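Side-chain contacts in Serine/threonine-protein kinase PknI (Mycobacterium tuberculosis, PDB 5XLM), which phosphorylates proteins on serine and threonine, slows mycobacterial growth in the infected host, and is represented here by its extracellular sensor domain: residues A137-P142 with V147-V152; P96-L101 with R112-Q117. All blocks are in the same frame, centred on the assembly; numbering follows the deposited sequence.

In the fold
Both contacts belong to beta hairpins of one curled antiparallel sheet in the extracellular sensor domain. Interaction 1 joins strands 131-140 and 146-154; interaction 2 joins strand 100-105, with the loop before it, to strand 108-117. The hairpins follow each other in the chain and touch in the sheet, because strands 108-117 and 131-140 are neighbours. The contact centres are about 17 Å apart, on opposite sides of the chain's centre. Interaction 1 is partly buried and combines backbone pairing with a salt bridge on one face. Interaction 2 lies at the surface, has no backbone bond between its segments, and depends on side chains alone.

Interaction 1 (A137-P142 with V147-V152); sequences ALRPQP and VGEMVV
R139 and E149 meet in a salt bridge across two antiparallel strands. Both guanidinium end nitrogens of R139 grip one carboxylate oxygen: NH2 lies 3.2 Å from E149 OE2, on its anti lone pair, while NH1 approaches the same oxygen from above the carboxylate plane. The oxygen sits at the edge of the guanidinium, in its plane, and the two flat groups are turned 72° apart. R139 pairs directly with V147, so the bridge is diagonal: a bend at chi2 (108°) swings the arginine along the strand, its CD passing 3.5 Å from V147 O. E149 places CG between its backbone N and carbonyl carbon (chi1 59°), then extends to meet it. R139 NE is held separately by Q108 OE1 of strand 108-117, which helps to fix the guanidinium.

Q141 CG, set beside its backbone N by chi1, packs 3.7 Å from V147 CG2; the bend at chi2 then turns the amide back, so that NE2 lies against V147 CB and adds a weak bond to R139 O, which also accepts V147 N. At G148 the strands close in, its CA 3.1 Å from A137 O in a CA-H...O contact. L138 turns to the other face, against A172 and L146. Two hydrogen-bonded pairs, A137 with E149 and R139 with V147, flank the non-hydrogen-bonded pair L138 with G148, the alternating register of an antiparallel beta hairpin.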
ATOM      1  N   ALA A 137      -0.169   1.862  -5.652  1.00 17.59           N
ATOM      2  CA  ALA A 137       0.220   3.234  -5.944  1.00 16.33           C
ATOM      3  C   ALA A 137      -0.587   4.156  -5.047  1.00 19.55           C
ATOM      4  O   ALA A 137      -1.810   4.015  -4.949  1.00 16.99           O
ATOM      5  CB  ALA A 137      -0.009   3.582  -7.417  1.00 16.44           C
ATOM      6  N   LEU A 138       0.097   5.083  -4.381  1.00 16.52           N
ATOM      7  CA  LEU A 138      -0.543   6.038  -3.485  1.00 18.51           C
ATOM      8  C   LEU A 138      -0.060   7.436  -3.833  1.00 20.99           C
ATOM      9  O   LEU A 138       1.142   7.717  -3.760  1.00 21.78           O
ATOM     10  CB  LEU A 138      -0.244   5.714  -2.019  1.00 16.00           C
ATOM     11  CG  LEU A 138      -0.869   4.431  -1.474  1.00 22.22           C
ATOM     12  CD1 LEU A 138      -0.462   4.225  -0.029  1.00 20.49           C
ATOM     13  CD2 LEU A 138      -2.385   4.477  -1.609  1.00 20.72           C
ATOM     14  N   ARG A 139      -0.992   8.308  -4.209  1.00 22.13           N
ATOM     15  CA  ARG A 139      -0.653   9.667  -4.595  1.00 18.49           C
ATOM     16  C   ARG A 139      -0.974  10.617  -3.455  1.00 27.66           C
ATOM     17  O   ARG A 139      -2.123  10.639  -2.986  1.00 28.37           O
ATOM     18  CB  ARG A 139      -1.408  10.072  -5.855  1.00 21.10           C
ATOM     19  CG  ARG A 139      -0.985   9.290  -7.085  1.00 18.75           C
ATOM     20  CD  ARG A 139      -2.038   8.286  -7.526  1.00 18.67           C
ATOM     21  NE  ARG A 139      -1.522   7.372  -8.544  1.00 20.56           N
ATOM     22  CZ  ARG A 139      -2.269   6.509  -9.226  1.00 23.00           C
ATOM     23  NH1 ARG A 139      -3.574   6.446  -9.007  1.00 20.96           N
ATOM     24  NH2 ARG A 139      -1.711   5.711 -10.130  1.00 27.19           N
ATOM     25  N   PRO A 140      -0.015  11.410  -2.982  1.00 21.87           N
ATOM     26  CA  PRO A 140      -0.295  12.327  -1.871  1.00 26.37           C
ATOM     27  C   PRO A 140      -1.278  13.405  -2.297  1.00 37.76           C
ATOM     28  O   PRO A 140      -1.078  14.083  -3.306  1.00 39.14           O
ATOM     29  CB  PRO A 140       1.080  12.924  -1.540  1.00 22.36           C
ATOM     30  CG  PRO A 140       2.076  12.017  -2.205  1.00 31.45           C
ATOM     31  CD  PRO A 140       1.387  11.479  -3.419  1.00 16.64           C
ATOM     32  N   GLN A 141      -2.330  13.557  -1.505  1.00 42.36           N
ATOM     33  CA  GLN A 141      -3.319  14.591  -1.728  1.00 47.66           C
ATOM     34  C   GLN A 141      -2.806  15.855  -1.045  1.00 57.64           C
ATOM     35  O   GLN A 141      -1.947  15.778  -0.162  1.00 50.43           O
ATOM     36  CB  GLN A 141      -4.689  14.170  -1.209  1.00 40.35           C
ATOM     37  CG  GLN A 141      -5.268  12.996  -1.976  1.00 34.14           C
ATOM     38  CD  GLN A 141      -5.058  13.126  -3.473  1.00 41.96           C
ATOM     39  OE1 GLN A 141      -5.418  14.134  -4.076  1.00 52.30           O
ATOM     40  NE2 GLN A 141      -4.473  12.102  -4.081  1.00 39.53           N
ATOM     41  N   PRO A 142      -3.331  17.013  -1.413  1.00 74.31           N
ATOM     42  CA  PRO A 142      -2.866  18.264  -0.809  1.00 81.64           C
ATOM     43  C   PRO A 142      -3.094  18.271   0.697  1.00 83.47           C
ATOM     44  O   PRO A 142      -2.287  18.802   1.458  1.00 85.69           O
ATOM     45  CB  PRO A 142      -3.749  19.314  -1.479  1.00 85.91           C
ATOM     46  CG  PRO A 142      -4.042  18.737  -2.821  1.00 84.25           C
ATOM     47  CD  PRO A 142      -4.130  17.248  -2.629  1.00 78.57           C
ATOM     48  N   VAL A 147      -4.455   9.004  -1.975  1.00 24.30           N
ATOM     49  CA  VAL A 147      -5.422   8.297  -2.803  1.00 23.68           C
ATOM     50  C   VAL A 147      -4.670   7.626  -3.940  1.00 22.09           C
ATOM     51  O   VAL A 147      -3.778   8.228  -4.547  1.00 20.00           O
ATOM     52  CB  VAL A 147      -6.511   9.248  -3.346  1.00 28.29           C
ATOM     53  CG1 VAL A 147      -7.470   8.500  -4.256  1.00 27.90           C
ATOM     54  CG2 VAL A 147      -7.261   9.902  -2.197  1.00 26.10           C
ATOM     55  N   GLY A 148      -5.016   6.376  -4.218  1.00 19.68           N
ATOM     56  CA  GLY A 148      -4.362   5.658  -5.288  1.00 19.56           C
ATOM     57  C   GLY A 148      -5.135   4.442  -5.743  1.00 20.41           C
ATOM     58  O   GLY A 148      -6.367   4.469  -5.802  1.00 20.47           O
ATOM     59  N   GLU A 149      -4.425   3.366  -6.066  1.00 21.09           N
ATOM     60  CA  GLU A 149      -5.088   2.176  -6.571  1.00 18.85           C
ATOM     61  C   GLU A 149      -4.141   0.992  -6.481  1.00 18.12           C
ATOM     62  O   GLU A 149      -2.918   1.152  -6.501  1.00 18.13           O
ATOM     63  CB  GLU A 149      -5.556   2.366  -8.018  1.00 21.29           C
ATOM     64  CG  GLU A 149      -4.428   2.684  -8.977  1.00 30.60           C
ATOM     65  CD  GLU A 149      -4.915   3.063 -10.361  1.00 31.90           C
ATOM     66  OE1 GLU A 149      -5.944   2.513 -10.809  1.00 31.79           O
ATOM     67  OE2 GLU A 149      -4.266   3.920 -11.000  1.00 38.93           O
ATOM     68  N   MET A 150      -4.728  -0.195  -6.372  1.00 23.76           N
ATOM     69  CA  MET A 150      -3.990  -1.443  -6.482  1.00 24.26           C
ATOM     70  C   MET A 150      -4.127  -1.955  -7.910  1.00 29.20           C
ATOM     71  O   MET A 150      -5.240  -2.051  -8.436  1.00 28.07           O
ATOM     72  CB  MET A 150      -4.521  -2.466  -5.477  1.00 27.99           C
ATOM     73  CG  MET A 150      -3.714  -3.749  -5.370  1.00 42.75           C
ATOM     74  SD  MET A 150      -4.260  -4.733  -3.959  1.00 62.00           S
ATOM     75  CE  MET A 150      -3.878  -6.394  -4.513  1.00 65.87           C
ATOM     76  N   VAL A 151      -2.996  -2.258  -8.541  1.00 27.51           N
ATOM     77  CA  VAL A 151      -2.955  -2.633  -9.950  1.00 30.10           C
ATOM     78  C   VAL A 151      -2.505  -4.082 -10.044  1.00 31.90           C
ATOM     79  O   VAL A 151      -1.407  -4.431  -9.590  1.00 30.41           O
ATOM     80  CB  VAL A 151      -2.026  -1.714 -10.758  1.00 30.04           C
ATOM     81  CG1 VAL A 151      -2.014  -2.128 -12.219  1.00 27.21           C
ATOM     82  CG2 VAL A 151      -2.461  -0.261 -10.617  1.00 28.03           C
ATOM     83  N   VAL A 152      -3.346  -4.922 -10.639  1.00 29.26           N
ATOM     84  CA  VAL A 152      -3.078  -6.346 -10.793  1.00 30.96           C
ATOM     85  C   VAL A 152      -3.077  -6.656 -12.284  1.00 37.25           C
ATOM     86  O   VAL A 152      -4.138  -6.674 -12.922  1.00 35.88           O
ATOM     87  CB  VAL A 152      -4.107  -7.207 -10.052  1.00 39.54           C
ATOM     88  CG1 VAL A 152      -3.717  -8.674 -10.122  1.00 34.80           C
ATOM     89  CG2 VAL A 152      -4.243  -6.747  -8.607  1.00 36.68           C
TER

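Interaction 2 (P96-L101 with R112-Q117)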
ATOM      1  N   PRO A  96       3.457 -13.092  11.828  1.00 86.93           N
ATOM      2  CA  PRO A  96       4.208 -12.003  11.192  1.00 79.32           C
ATOM      3  C   PRO A  96       3.998 -11.976   9.686  1.00 75.25           C
ATOM      4  O   PRO A  96       3.966 -13.015   9.021  1.00 74.70           O
ATOM      5  CB  PRO A  96       5.665 -12.323  11.548  1.00 78.92           C
ATOM      6  CG  PRO A  96       5.571 -13.104  12.809  1.00 82.38           C
ATOM      7  CD  PRO A  96       4.316 -13.920  12.691  1.00 87.08           C
ATOM      8  N   VAL A  97       3.848 -10.766   9.154  1.00 66.71           N
ATOM      9  CA  VAL A  97       3.703 -10.528   7.726  1.00 58.54           C
ATOM     10  C   VAL A  97       4.908  -9.726   7.259  1.00 56.15           C
ATOM     11  O   VAL A  97       5.321  -8.769   7.924  1.00 60.13           O
ATOM     12  CB  VAL A  97       2.387  -9.787   7.404  1.00 57.23           C
ATOM     13  CG1 VAL A  97       2.277  -9.512   5.909  1.00 57.62           C
ATOM     14  CG2 VAL A  97       1.193 -10.592   7.892  1.00 58.07           C
ATOM     15  N   ARG A  98       5.475 -10.123   6.124  1.00 61.90           N
ATOM     16  CA  ARG A  98       6.655  -9.444   5.614  1.00 67.98           C
ATOM     17  C   ARG A  98       6.328  -7.988   5.286  1.00 62.52           C
ATOM     18  O   ARG A  98       5.254  -7.697   4.747  1.00 62.13           O
ATOM     19  CB  ARG A  98       7.200 -10.161   4.375  1.00 83.14           C
ATOM     20  CG  ARG A  98       6.146 -10.618   3.363  1.00 96.44           C
ATOM     21  CD  ARG A  98       5.880  -9.570   2.286  1.00101.96           C
ATOM     22  NE  ARG A  98       5.199 -10.137   1.124  1.00104.60           N
ATOM     23  CZ  ARG A  98       4.738  -9.423   0.102  1.00100.81           C
ATOM     24  NH1 ARG A  98       4.874  -8.104   0.095  1.00 96.46           N
ATOM     25  NH2 ARG A  98       4.134 -10.027  -0.913  1.00101.54           N
ATOM     26  N   PRO A  99       7.215  -7.053   5.610  1.00 55.86           N
ATOM     27  CA  PRO A  99       6.967  -5.652   5.261  1.00 51.09           C
ATOM     28  C   PRO A  99       7.150  -5.413   3.772  1.00 46.80           C
ATOM     29  O   PRO A  99       8.008  -6.014   3.123  1.00 56.44           O
ATOM     30  CB  PRO A  99       8.018  -4.896   6.079  1.00 52.79           C
ATOM     31  CG  PRO A  99       9.145  -5.878   6.210  1.00 55.62           C
ATOM     32  CD  PRO A  99       8.489  -7.231   6.332  1.00 58.50           C
ATOM     33  N   PHE A 100       6.327  -4.522   3.228  1.00 40.64           N
ATOM     34  CA  PHE A 100       6.448  -4.118   1.836  1.00 38.98           C
ATOM     35  C   PHE A 100       7.014  -2.706   1.761  1.00 30.97           C
ATOM     36  O   PHE A 100       6.882  -1.908   2.693  1.00 32.71           O
ATOM     37  CB  PHE A 100       5.100  -4.212   1.102  1.00 34.87           C
ATOM     38  CG  PHE A 100       4.146  -3.085   1.402  1.00 37.15           C
ATOM     39  CD1 PHE A 100       3.299  -3.148   2.497  1.00 33.53           C
ATOM     40  CD2 PHE A 100       4.070  -1.982   0.567  1.00 35.86           C
ATOM     41  CE1 PHE A 100       2.411  -2.120   2.764  1.00 34.82           C
ATOM     42  CE2 PHE A 100       3.187  -0.951   0.833  1.00 32.77           C
ATOM     43  CZ  PHE A 100       2.357  -1.021   1.932  1.00 38.60           C
ATOM     44  N   LEU A 101       7.663  -2.413   0.640  1.00 31.34           N
ATOM     45  CA  LEU A 101       8.403  -1.174   0.465  1.00 28.71           C
ATOM     46  C   LEU A 101       7.752  -0.325  -0.615  1.00 32.23           C
ATOM     47  O   LEU A 101       7.222  -0.853  -1.597  1.00 31.16           O
ATOM     48  CB  LEU A 101       9.862  -1.462   0.095  1.00 37.67           C
ATOM     49  CG  LEU A 101      10.534  -2.579   0.900  1.00 52.00           C
ATOM     50  CD1 LEU A 101      11.931  -2.868   0.375  1.00 57.39           C
ATOM     51  CD2 LEU A 101      10.580  -2.227   2.383  1.00 48.68           C
ATOM     52  N   ARG A 112       7.070  -2.041  -5.123  1.00 37.28           N
ATOM     53  CA  ARG A 112       7.653  -2.794  -6.217  1.00 43.21           C
ATOM     54  C   ARG A 112       6.688  -3.888  -6.664  1.00 43.99           C
ATOM     55  O   ARG A 112       5.947  -4.441  -5.842  1.00 44.98           O
ATOM     56  CB  ARG A 112       8.997  -3.409  -5.811  1.00 53.07           C
ATOM     57  CG  ARG A 112       8.902  -4.571  -4.843  1.00 63.05           C
ATOM     58  CD  ARG A 112      10.192  -5.378  -4.835  1.00 74.03           C
ATOM     59  NE  ARG A 112      11.323  -4.610  -4.319  1.00 81.07           N
ATOM     60  CZ  ARG A 112      11.865  -4.795  -3.118  1.00 84.50           C
ATOM     61  NH1 ARG A 112      12.894  -4.053  -2.730  1.00 86.18           N
ATOM     62  NH2 ARG A 112      11.385  -5.730  -2.309  1.00 83.78           N
ATOM     63  N   PRO A 113       6.644  -4.196  -7.957  1.00 43.61           N
ATOM     64  CA  PRO A 113       5.749  -5.258  -8.423  1.00 41.17           C
ATOM     65  C   PRO A 113       6.189  -6.611  -7.885  1.00 44.20           C
ATOM     66  O   PRO A 113       7.380  -6.922  -7.826  1.00 51.35           O
ATOM     67  CB  PRO A 113       5.870  -5.183  -9.948  1.00 41.89           C
ATOM     68  CG  PRO A 113       7.192  -4.530 -10.192  1.00 43.96           C
ATOM     69  CD  PRO A 113       7.384  -3.564  -9.061  1.00 44.32           C
ATOM     70  N   GLU A 114       5.213  -7.411  -7.470  1.00 40.16           N
ATOM     71  CA  GLU A 114       5.480  -8.722  -6.901  1.00 42.52           C
ATOM     72  C   GLU A 114       4.590  -9.755  -7.569  1.00 52.90           C
ATOM     73  O   GLU A 114       3.399  -9.513  -7.790  1.00 45.63           O
ATOM     74  CB  GLU A 114       5.263  -8.728  -5.380  1.00 45.97           C
ATOM     75  CG  GLU A 114       3.969  -8.076  -4.920  1.00 57.78           C
ATOM     76  CD  GLU A 114       3.865  -7.986  -3.405  1.00 76.42           C
ATOM     77  OE1 GLU A 114       2.744  -7.775  -2.893  1.00 78.99           O
ATOM     78  OE2 GLU A 114       4.906  -8.126  -2.726  1.00 80.59           O
ATOM     79  N   THR A 115       5.179 -10.902  -7.896  1.00 57.54           N
ATOM     80  CA  THR A 115       4.438 -11.971  -8.548  1.00 59.64           C
ATOM     81  C   THR A 115       3.520 -12.658  -7.544  1.00 58.32           C
ATOM     82  O   THR A 115       3.967 -13.118  -6.488  1.00 59.91           O
ATOM     83  CB  THR A 115       5.402 -12.983  -9.169  1.00 61.10           C
ATOM     84  OG1 THR A 115       6.334 -12.301 -10.019  1.00 56.72           O
ATOM     85  CG2 THR A 115       4.639 -14.011  -9.991  1.00 60.39           C
ATOM     86  N   VAL A 116       2.232 -12.722  -7.873  1.00 52.75           N
ATOM     87  CA  VAL A 116       1.217 -13.288  -6.992  1.00 51.18           C
ATOM     88  C   VAL A 116       0.296 -14.174  -7.821  1.00 60.08           C
ATOM     89  O   VAL A 116      -0.113 -13.801  -8.925  1.00 60.30           O
ATOM     90  CB  VAL A 116       0.416 -12.181  -6.270  1.00 43.95           C
ATOM     91  CG1 VAL A 116      -0.797 -12.762  -5.566  1.00 50.67           C
ATOM     92  CG2 VAL A 116       1.303 -11.441  -5.279  1.00 41.30           C
ATOM     93  N   GLN A 117      -0.026 -15.351  -7.288  1.00 64.65           N
ATOM     94  CA  GLN A 117      -0.915 -16.278  -7.972  1.00 64.68           C
ATOM     95  C   GLN A 117      -2.370 -15.871  -7.789  1.00 62.74           C
ATOM     96  O   GLN A 117      -2.776 -15.413  -6.717  1.00 53.82           O
ATOM     97  CB  GLN A 117      -0.696 -17.702  -7.463  1.00 66.43           C
ATOM     98  CG  GLN A 117       0.628 -18.310  -7.889  1.00 69.90           C
ATOM     99  CD  GLN A 117       0.756 -18.415  -9.397  1.00 73.16           C
ATOM    100  OE1 GLN A 117      -0.225 -18.666 -10.099  1.00 74.77           O
ATOM    101  NE2 GLN A 117       1.966 -18.216  -9.904  1.00 71.62           N
TER
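The carboxylate of E114 comes to the NH1/NH2 edge of the R98 guanidinium, OE1 in its plane and OE2, the nearer oxygen, tilted somewhat out of it; across this contact neither guanidinium face is stacked on. The two flat groups stand almost perpendicular, 86° apart, and the side chains come from opposite directions. A single oxygen takes most of the interaction: E114 OE2 is 2.7 Å from R98 NH2 and 2.8 Å from R98 NH1. E114 OE1 lies farther off, 3.3 Å from R98 NH2. Both hydrogen bonds are short but weak, since the N-H groups point well aside from the tilted oxygen, at 122° and 124°. R98 reaches this position by a bend at chi2, whereas E114 is extended beyond CG.

The second guanidinium, that of R112, is met obliquely by a methyl group: L101 CD1 lies 3.5 Å from R112 NH1 and 4.0 Å from R112 NH2. These two side chains run side by side in the same direction, R112 turning at chi3 to bring its flat end alongside the leucine.

The backbones stay apart, with L101 CA and R112 CA 6.9 Å from each other. Each segment pairs instead with its outer neighbour through backbone hydrogen bonds, F100 to A81 of strand 77-83 and E114 to Q134 of strand 131-140. F100 also sets its ring edge-to-face with W66. Opposite charges thus join the loop that leads into strand 100-105 to strand 108-117, beyond where the two strands pair, and the poor hydrogen-bond angles suggest that the R98-E114 bridge owes more to electrostatic attraction than to directional bonding.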